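Local structure of Mn transporter subunit (Synechocystis sp. PCC 6803, 3UJP) at residues E64-I75 with L91-N101; S107-E115 with N138-A149. The protein probably captures manganese as the solute-binding subunit of a cyanobacterial ABC-type manganese transporter, passing the ion on for uptake into the cell. All blocks are in the same frame, centred on the assembly; numbering follows the deposited sequence.

Interaction 1. Residues E64-I75 with L91-N101; sequences EIHGYEPTPSDI and LERWFEQFLGN. With MN (manganese (II) ion), chain D; ZN (zinc ion), chain E; ZN (zinc ion), chain G.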
# COMPACT_ATOMS: atom_id res chain seq x y z
N GLU A 64 5.71 8.97 -22.08
CA GLU A 64 4.78 9.29 -23.15
C GLU A 64 3.60 8.33 -23.10
O GLU A 64 3.74 7.15 -23.40
CB GLU A 64 5.48 9.29 -24.51
CG GLU A 64 4.64 8.73 -25.66
CD GLU A 64 3.60 9.72 -26.16
OE1 GLU A 64 3.08 9.54 -27.29
OE2 GLU A 64 3.32 10.68 -25.43
N ILE A 65 2.44 8.84 -22.69
CA ILE A 65 1.22 8.05 -22.44
C ILE A 65 0.41 7.74 -23.67
O ILE A 65 -0.48 6.92 -23.60
CB ILE A 65 0.22 8.80 -21.47
CG1 ILE A 65 -0.15 10.17 -22.04
CG2 ILE A 65 0.79 8.95 -20.07
CD1 ILE A 65 -1.49 10.67 -21.57
N HIS A 66 0.70 8.43 -24.78
CA HIS A 66 -0.13 8.37 -25.99
C HIS A 66 0.25 7.19 -26.89
O HIS A 66 -0.61 6.62 -27.57
CB HIS A 66 0.06 9.64 -26.82
CG HIS A 66 -0.74 10.82 -26.37
ND1 HIS A 66 -1.98 11.11 -26.89
CD2 HIS A 66 -0.45 11.82 -25.51
CE1 HIS A 66 -2.43 12.23 -26.35
NE2 HIS A 66 -1.52 12.67 -25.50
N GLY A 67 1.53 6.82 -26.92
CA GLY A 67 1.99 5.76 -27.79
C GLY A 67 2.84 4.75 -27.06
O GLY A 67 3.72 4.13 -27.65
N TYR A 68 2.57 4.61 -25.77
CA TYR A 68 3.34 3.74 -24.88
C TYR A 68 3.26 2.35 -25.45
O TYR A 68 2.31 2.00 -26.16
CB TYR A 68 2.76 3.80 -23.45
CG TYR A 68 3.39 2.86 -22.43
CD1 TYR A 68 4.70 3.04 -21.99
CD2 TYR A 68 2.66 1.80 -21.87
CE1 TYR A 68 5.27 2.18 -21.04
CE2 TYR A 68 3.22 0.95 -20.93
CZ TYR A 68 4.52 1.14 -20.52
OH TYR A 68 5.10 0.30 -19.59
N GLU A 69 4.30 1.56 -25.19
CA GLU A 69 4.31 0.17 -25.62
C GLU A 69 4.37 -0.72 -24.40
O GLU A 69 5.43 -0.92 -23.82
CB GLU A 69 5.52 -0.10 -26.51
CG GLU A 69 5.36 -1.31 -27.42
CD GLU A 69 4.41 -1.01 -28.57
OE1 GLU A 69 3.44 -1.79 -28.76
OE2 GLU A 69 4.66 0.01 -29.27
N PRO A 70 3.22 -1.30 -24.03
CA PRO A 70 3.07 -2.17 -22.86
C PRO A 70 4.03 -3.38 -22.83
O PRO A 70 3.94 -4.25 -23.71
CB PRO A 70 1.62 -2.66 -22.96
CG PRO A 70 0.95 -1.75 -23.92
CD PRO A 70 1.99 -1.22 -24.84
N THR A 71 4.94 -3.40 -21.86
CA THR A 71 5.75 -4.59 -21.56
C THR A 71 4.77 -5.68 -21.13
O THR A 71 3.58 -5.40 -21.00
CB THR A 71 6.84 -4.32 -20.46
OG1 THR A 71 6.31 -3.55 -19.37
CG2 THR A 71 8.04 -3.59 -21.06
N PRO A 72 5.26 -6.93 -20.93
CA PRO A 72 4.31 -8.02 -20.64
C PRO A 72 3.88 -8.07 -19.17
O PRO A 72 2.77 -8.51 -18.90
CB PRO A 72 5.09 -9.29 -21.04
CG PRO A 72 6.37 -8.79 -21.73
CD PRO A 72 6.63 -7.45 -21.12
N SER A 73 4.76 -7.63 -18.27
CA SER A 73 4.39 -7.35 -16.87
C SER A 73 3.16 -6.45 -16.86
O SER A 73 2.23 -6.66 -16.07
CB SER A 73 5.51 -6.63 -16.12
OG SER A 73 6.75 -7.26 -16.32
N ASP A 74 3.17 -5.44 -17.71
CA ASP A 74 1.98 -4.62 -17.87
C ASP A 74 0.79 -5.53 -18.14
O ASP A 74 -0.25 -5.41 -17.48
CB ASP A 74 2.15 -3.60 -19.01
CG ASP A 74 3.15 -2.50 -18.67
OD1 ASP A 74 3.23 -1.54 -19.45
OD2 ASP A 74 3.86 -2.59 -17.64
N ILE A 75 0.93 -6.45 -19.11
CA ILE A 75 -0.18 -7.32 -19.49
C ILE A 75 -0.51 -8.29 -18.37
O ILE A 75 -1.68 -8.62 -18.15
CB ILE A 75 0.07 -8.12 -20.78
CG1 ILE A 75 0.56 -7.21 -21.90
CG2 ILE A 75 -1.22 -8.78 -21.22
CD1 ILE A 75 -0.45 -7.02 -23.01
N LEU A 91 -6.90 8.47 -26.06
CA LEU A 91 -5.71 9.04 -25.45
C LEU A 91 -4.64 7.99 -25.49
O LEU A 91 -3.60 8.14 -26.13
CB LEU A 91 -5.96 9.47 -23.99
CG LEU A 91 -4.72 10.01 -23.28
CD1 LEU A 91 -4.46 11.41 -23.73
CD2 LEU A 91 -4.89 9.97 -21.79
N GLU A 92 -4.91 6.90 -24.78
CA GLU A 92 -4.00 5.78 -24.79
C GLU A 92 -4.29 4.98 -26.08
O GLU A 92 -5.25 4.23 -26.16
CB GLU A 92 -4.20 4.98 -23.50
CG GLU A 92 -5.66 4.82 -23.09
CD GLU A 92 -6.16 5.86 -22.10
OE1 GLU A 92 -5.40 6.21 -21.18
OE2 GLU A 92 -7.32 6.29 -22.21
N ARG A 93 -3.47 5.18 -27.10
CA ARG A 93 -3.75 4.59 -28.40
C ARG A 93 -3.58 3.09 -28.34
O ARG A 93 -4.13 2.36 -29.17
CB ARG A 93 -2.85 5.20 -29.47
CG ARG A 93 -3.57 6.24 -30.30
CD ARG A 93 -2.67 6.93 -31.32
NE ARG A 93 -1.71 7.86 -30.72
CZ ARG A 93 -0.39 7.67 -30.72
NH1 ARG A 93 0.12 6.58 -31.28
NH2 ARG A 93 0.42 8.56 -30.17
N TRP A 94 -2.82 2.65 -27.33
CA TRP A 94 -2.41 1.25 -27.18
C TRP A 94 -3.40 0.41 -26.38
O TRP A 94 -3.26 -0.81 -26.27
CB TRP A 94 -1.04 1.17 -26.49
CG TRP A 94 -0.98 2.03 -25.26
CD1 TRP A 94 -0.58 3.33 -25.19
CD2 TRP A 94 -1.37 1.66 -23.93
NE1 TRP A 94 -0.68 3.79 -23.89
CE2 TRP A 94 -1.17 2.79 -23.10
CE3 TRP A 94 -1.85 0.48 -23.35
CZ2 TRP A 94 -1.42 2.77 -21.74
CZ3 TRP A 94 -2.11 0.47 -21.99
CH2 TRP A 94 -1.90 1.60 -21.21
N PHE A 95 -4.41 1.07 -25.82
CA PHE A 95 -5.30 0.42 -24.89
C PHE A 95 -6.12 -0.66 -25.58
O PHE A 95 -6.03 -1.82 -25.21
CB PHE A 95 -6.20 1.43 -24.19
CG PHE A 95 -6.84 0.88 -22.97
CD1 PHE A 95 -6.08 0.61 -21.83
CD2 PHE A 95 -8.19 0.57 -22.96
CE1 PHE A 95 -6.65 0.07 -20.70
CE2 PHE A 95 -8.78 0.03 -21.83
CZ PHE A 95 -8.00 -0.22 -20.69
N GLU A 96 -6.91 -0.28 -26.59
CA GLU A 96 -7.74 -1.23 -27.35
C GLU A 96 -7.08 -2.62 -27.44
O GLU A 96 -7.68 -3.65 -27.14
CB GLU A 96 -7.99 -0.68 -28.76
CG GLU A 96 -8.97 -1.48 -29.62
CD GLU A 96 -9.10 -0.94 -31.05
OE1 GLU A 96 -8.82 -1.70 -32.00
OE2 GLU A 96 -9.48 0.24 -31.22
N GLN A 97 -5.82 -2.62 -27.85
CA GLN A 97 -5.10 -3.84 -28.10
C GLN A 97 -4.69 -4.55 -26.82
O GLN A 97 -4.76 -5.77 -26.71
CB GLN A 97 -3.87 -3.50 -28.90
CG GLN A 97 -3.08 -4.67 -29.28
CD GLN A 97 -2.57 -4.49 -30.66
OE1 GLN A 97 -1.36 -4.53 -30.89
NE2 GLN A 97 -3.49 -4.25 -31.59
N PHE A 98 -4.21 -3.75 -25.87
CA PHE A 98 -3.83 -4.20 -24.54
C PHE A 98 -5.03 -4.84 -23.87
O PHE A 98 -4.94 -5.89 -23.25
CB PHE A 98 -3.39 -2.99 -23.72
CG PHE A 98 -2.96 -3.31 -22.32
CD1 PHE A 98 -1.65 -3.69 -22.05
CD2 PHE A 98 -3.84 -3.17 -21.26
CE1 PHE A 98 -1.24 -3.98 -20.75
CE2 PHE A 98 -3.44 -3.45 -19.96
CZ PHE A 98 -2.14 -3.87 -19.70
N LEU A 99 -6.17 -4.19 -24.02
CA LEU A 99 -7.41 -4.63 -23.44
C LEU A 99 -7.78 -5.99 -24.01
O LEU A 99 -8.04 -6.94 -23.27
CB LEU A 99 -8.51 -3.63 -23.76
CG LEU A 99 -9.81 -3.83 -23.00
CD1 LEU A 99 -9.51 -3.84 -21.50
CD2 LEU A 99 -10.85 -2.77 -23.37
N GLY A 100 -7.80 -6.08 -25.33
CA GLY A 100 -8.21 -7.29 -26.00
C GLY A 100 -7.57 -8.58 -25.51
O GLY A 100 -8.10 -9.67 -25.76
N ASN A 101 -6.45 -8.46 -24.81
CA ASN A 101 -5.74 -9.65 -24.38
C ASN A 101 -5.81 -9.96 -22.91
O ASN A 101 -4.94 -10.62 -22.38
CB ASN A 101 -4.32 -9.73 -24.92
CG ASN A 101 -3.44 -8.64 -24.44
OD1 ASN A 101 -3.55 -7.51 -24.89
ND2 ASN A 101 -2.55 -8.96 -23.53
MN MN D . -0.89 14.53 -24.57
ZN ZN E . 1.73 -1.78 -29.57
ZN ZN G . -10.51 0.97 -32.70
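At the manganese site, the loop that carries the ligand histidine meets the segment beginning at Leu91: Leu91 CD1 packs 3.4 Å from His66 CE1, while His66 NE2 binds the manganese ion at 2.2 Å. His131, Glu197 and Asp272 complete the metal's protein ligands. Behind the imidazole, two consecutive carbonyls are tied to the 91-101 segment, Arg93 N donating to His66 O (3.2 Å) and Trp94 NE1 to Ile65 O (3.1 Å). The latter acceptor lies near the indole plane but is met from above its carbonyl plane. His66 O also sits over the centre of one guanidinium face of Arg93, whose NH1 forms a salt bridge with Glu220. Probably as in related periplasmic binding proteins, a metal ligand sits on the loop leading into helix 72-80. Trp94 takes the edge of Tyr68 on one face, a T-shaped pair with planes at 70°, and Glu92 CB on the opposite one. With CG wedged between backbone N and carbonyl carbon (chi1 48°), the indole lies against the 64-75 loop, Pro70 CG 3.6 Å from Trp94 CE3. Pro70 CB also meets Phe98 CD1 (3.5 Å), and the Phe98 ring turns its edge to the backbone carbonyl of Asp74.

Interaction 2. Residues S107-E115 with N138-A149; sequences SVVLTEGIE and NALVYVENIRQA
The Tyr142 ring has Leu110 O over one face, and the carbonyl carbon of Asn138 lies in plane at its edge, one helical turn back. Ile114 CD1 approaches obliquely, 3.5 Å from Tyr142 CE2, and Leu110 CB comes within 3.7 Å of Tyr142 CD1. At the phenol end, Thr111 OG1 gives a weak hydrogen bond to Tyr142 OH (3.1 Å); the same hydroxyl is bonded to Asn87. Leu110 O is approached from the helix by Tyr142 CA (a CA-H...O contact at 3.4 Å) and takes a weak bond from Asn145 ND2. That amide nitrogen also donates to Glu112 O at 3.1 Å, meeting a lone pair in the carbonyl plane. Asn145 CG stands opposite the carbonyl carbon (chi1 -61°), which sends the amide out from the helix to reach the carbonyls of Leu110 and Glu112. Further along, Leu110 CD2 packs on Ile146 CG1 (3.6 Å), and Val108 CG2 rests on Ala149 CB at 4.0 Å. The loop bends through a type I turn from Val109 to Glu112 and a type II turn from Thr111 to Ile114. An outer strand of a parallel sheet and its exit turns thus pack on helix 136-153, a strand-on-helix layer of an alpha/beta lobe.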
# COMPACT_ATOMS: atom_id res chain seq x y z
N SER A 107 -13.98 -2.55 -17.68
CA SER A 107 -13.27 -1.33 -18.05
C SER A 107 -14.25 -0.20 -18.27
O SER A 107 -15.29 -0.39 -18.90
CB SER A 107 -12.47 -1.53 -19.33
OG SER A 107 -11.85 -2.80 -19.32
N VAL A 108 -13.94 0.98 -17.74
CA VAL A 108 -14.81 2.13 -17.94
C VAL A 108 -13.99 3.33 -18.35
O VAL A 108 -12.80 3.40 -18.05
CB VAL A 108 -15.66 2.44 -16.69
CG1 VAL A 108 -16.14 1.13 -16.03
CG2 VAL A 108 -14.89 3.28 -15.70
N VAL A 109 -14.60 4.25 -19.09
CA VAL A 109 -13.88 5.45 -19.50
C VAL A 109 -14.30 6.65 -18.63
O VAL A 109 -15.45 7.09 -18.65
CB VAL A 109 -13.90 5.71 -21.09
CG1 VAL A 109 -14.59 4.60 -21.84
CG2 VAL A 109 -14.49 7.07 -21.47
N LEU A 110 -13.36 7.15 -17.84
CA LEU A 110 -13.60 8.25 -16.94
C LEU A 110 -14.01 9.50 -17.70
O LEU A 110 -14.32 10.54 -17.12
CB LEU A 110 -12.35 8.55 -16.14
CG LEU A 110 -11.69 7.32 -15.55
CD1 LEU A 110 -10.45 7.73 -14.76
CD2 LEU A 110 -12.70 6.59 -14.68
N THR A 111 -14.04 9.40 -19.01
CA THR A 111 -14.22 10.59 -19.80
C THR A 111 -15.67 10.80 -20.24
O THR A 111 -16.03 11.88 -20.71
CB THR A 111 -13.22 10.59 -20.97
OG1 THR A 111 -12.42 11.78 -20.88
CG2 THR A 111 -13.91 10.50 -22.31
N GLU A 112 -16.51 9.78 -20.03
CA GLU A 112 -17.91 9.78 -20.46
C GLU A 112 -18.79 10.96 -19.98
O GLU A 112 -19.01 11.14 -18.78
CB GLU A 112 -18.57 8.46 -20.06
CG GLU A 112 -20.06 8.44 -20.26
CD GLU A 112 -20.67 7.12 -19.83
OE1 GLU A 112 -19.89 6.19 -19.50
OE2 GLU A 112 -21.92 7.00 -19.83
N GLY A 113 -19.30 11.75 -20.93
CA GLY A 113 -20.26 12.79 -20.63
C GLY A 113 -19.62 14.13 -20.86
O GLY A 113 -20.28 15.19 -20.81
N ILE A 114 -18.32 14.09 -21.10
CA ILE A 114 -17.56 15.30 -21.39
C ILE A 114 -17.63 15.53 -22.89
O ILE A 114 -17.43 14.60 -23.68
CB ILE A 114 -16.10 15.19 -20.94
CG1 ILE A 114 -16.03 14.55 -19.56
CG2 ILE A 114 -15.41 16.57 -20.94
CD1 ILE A 114 -14.61 14.46 -19.05
N GLU A 115 -17.97 16.77 -23.25
CA GLU A 115 -18.01 17.18 -24.65
C GLU A 115 -16.61 17.60 -25.08
O GLU A 115 -16.08 18.59 -24.56
CB GLU A 115 -19.01 18.34 -24.84
CG GLU A 115 -20.10 18.09 -25.88
CD GLU A 115 -21.17 17.09 -25.41
OE1 GLU A 115 -21.07 15.88 -25.77
OE2 GLU A 115 -22.10 17.52 -24.69
N ASN A 138 -14.38 19.87 -15.98
CA ASN A 138 -14.34 18.51 -16.53
C ASN A 138 -13.82 17.48 -15.54
O ASN A 138 -14.25 16.31 -15.55
CB ASN A 138 -13.42 18.46 -17.75
CG ASN A 138 -14.02 19.07 -18.97
OD1 ASN A 138 -13.31 19.50 -19.87
ND2 ASN A 138 -15.35 19.12 -19.02
N ALA A 139 -12.85 17.89 -14.74
CA ALA A 139 -12.31 16.97 -13.75
C ALA A 139 -13.46 16.45 -12.89
O ALA A 139 -13.38 15.36 -12.34
CB ALA A 139 -11.26 17.67 -12.90
N LEU A 140 -14.54 17.21 -12.79
CA LEU A 140 -15.59 16.82 -11.87
C LEU A 140 -16.35 15.62 -12.41
O LEU A 140 -16.80 14.74 -11.66
CB LEU A 140 -16.50 17.99 -11.51
CG LEU A 140 -15.89 19.17 -10.71
CD1 LEU A 140 -16.97 20.18 -10.35
CD2 LEU A 140 -15.17 18.75 -9.46
N VAL A 141 -16.47 15.55 -13.73
CA VAL A 141 -17.11 14.41 -14.33
C VAL A 141 -16.16 13.19 -14.34
O VAL A 141 -16.60 12.03 -14.26
CB VAL A 141 -17.62 14.74 -15.72
CG1 VAL A 141 -18.51 15.95 -15.65
CG2 VAL A 141 -16.48 15.05 -16.60
N TYR A 142 -14.87 13.44 -14.42
CA TYR A 142 -13.90 12.36 -14.27
C TYR A 142 -14.15 11.69 -12.93
O TYR A 142 -14.36 10.48 -12.86
CB TYR A 142 -12.49 12.94 -14.28
CG TYR A 142 -11.89 13.07 -15.65
CD1 TYR A 142 -11.18 12.01 -16.21
CD2 TYR A 142 -12.01 14.24 -16.39
CE1 TYR A 142 -10.61 12.11 -17.46
CE2 TYR A 142 -11.43 14.35 -17.66
CZ TYR A 142 -10.72 13.27 -18.19
OH TYR A 142 -10.14 13.33 -19.44
N VAL A 143 -14.17 12.50 -11.87
CA VAL A 143 -14.22 12.00 -10.50
C VAL A 143 -15.54 11.33 -10.20
O VAL A 143 -15.62 10.45 -9.35
CB VAL A 143 -13.98 13.10 -9.43
CG1 VAL A 143 -12.77 13.94 -9.77
CG2 VAL A 143 -15.22 13.99 -9.30
N GLU A 144 -16.59 11.75 -10.87
CA GLU A 144 -17.86 11.14 -10.58
C GLU A 144 -17.90 9.75 -11.16
O GLU A 144 -18.35 8.82 -10.50
CB GLU A 144 -19.00 11.94 -11.18
CG GLU A 144 -20.28 11.14 -11.20
CD GLU A 144 -20.92 11.06 -9.84
OE1 GLU A 144 -20.31 11.56 -8.87
OE2 GLU A 144 -22.04 10.50 -9.75
N ASN A 145 -17.42 9.61 -12.39
CA ASN A 145 -17.44 8.30 -13.07
C ASN A 145 -16.54 7.28 -12.39
O ASN A 145 -16.79 6.08 -12.47
CB ASN A 145 -17.06 8.42 -14.55
CG ASN A 145 -18.03 9.30 -15.33
OD1 ASN A 145 -19.24 9.31 -15.07
ND2 ASN A 145 -17.50 10.04 -16.30
N ILE A 146 -15.50 7.77 -11.74
CA ILE A 146 -14.65 6.96 -10.89
C ILE A 146 -15.45 6.49 -9.70
O ILE A 146 -15.23 5.39 -9.18
CB ILE A 146 -13.49 7.77 -10.34
CG1 ILE A 146 -12.57 8.25 -11.47
CG2 ILE A 146 -12.74 6.95 -9.34
CD1 ILE A 146 -11.56 9.31 -11.05
N ARG A 147 -16.39 7.33 -9.26
CA ARG A 147 -17.16 7.02 -8.08
C ARG A 147 -18.12 5.89 -8.42
O ARG A 147 -18.11 4.85 -7.76
CB ARG A 147 -17.92 8.25 -7.60
CG ARG A 147 -18.18 8.30 -6.10
CD ARG A 147 -19.51 8.99 -5.86
NE ARG A 147 -20.59 8.22 -6.45
CZ ARG A 147 -21.81 8.70 -6.70
NH1 ARG A 147 -22.72 7.91 -7.24
NH2 ARG A 147 -22.11 9.96 -6.42
N GLN A 148 -18.92 6.08 -9.46
CA GLN A 148 -19.88 5.05 -9.89
C GLN A 148 -19.22 3.71 -10.18
O GLN A 148 -19.80 2.66 -9.94
CB GLN A 148 -20.65 5.49 -11.14
CG GLN A 148 -21.55 6.69 -10.97
CD GLN A 148 -22.07 7.18 -12.31
OE1 GLN A 148 -21.96 6.48 -13.33
NE2 GLN A 148 -22.63 8.39 -12.33
N ALA A 149 -18.00 3.76 -10.71
CA ALA A 149 -17.29 2.56 -11.11
C ALA A 149 -16.90 1.76 -9.88
O ALA A 149 -16.87 0.53 -9.93
CB ALA A 149 -16.06 2.92 -11.90

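Overall arrangement
Interactions 1 and 2 follow one another along the chain, the first closing before the second opens, and their centres lie 20 Å apart. Helix 95-100, from the first, leads to strand 107-109, one of the two outermost strands of the four-stranded parallel sheet and part of the second; the two meet where Leu99 CD1 packs 3.4 Å from Ser107 OG. Strand 83-86 is a common neighbour: Phe95 and Glu92 touch it from interaction 1, while Val108 and Leu110 hydrogen-bond to its Tyr86. Interaction 1 includes a manganese ligand, whereas interaction 2 joins the sheet's edge to helix 136-153, which follows the loop bearing His131. The first contains a ligand loop; the second leads on from one.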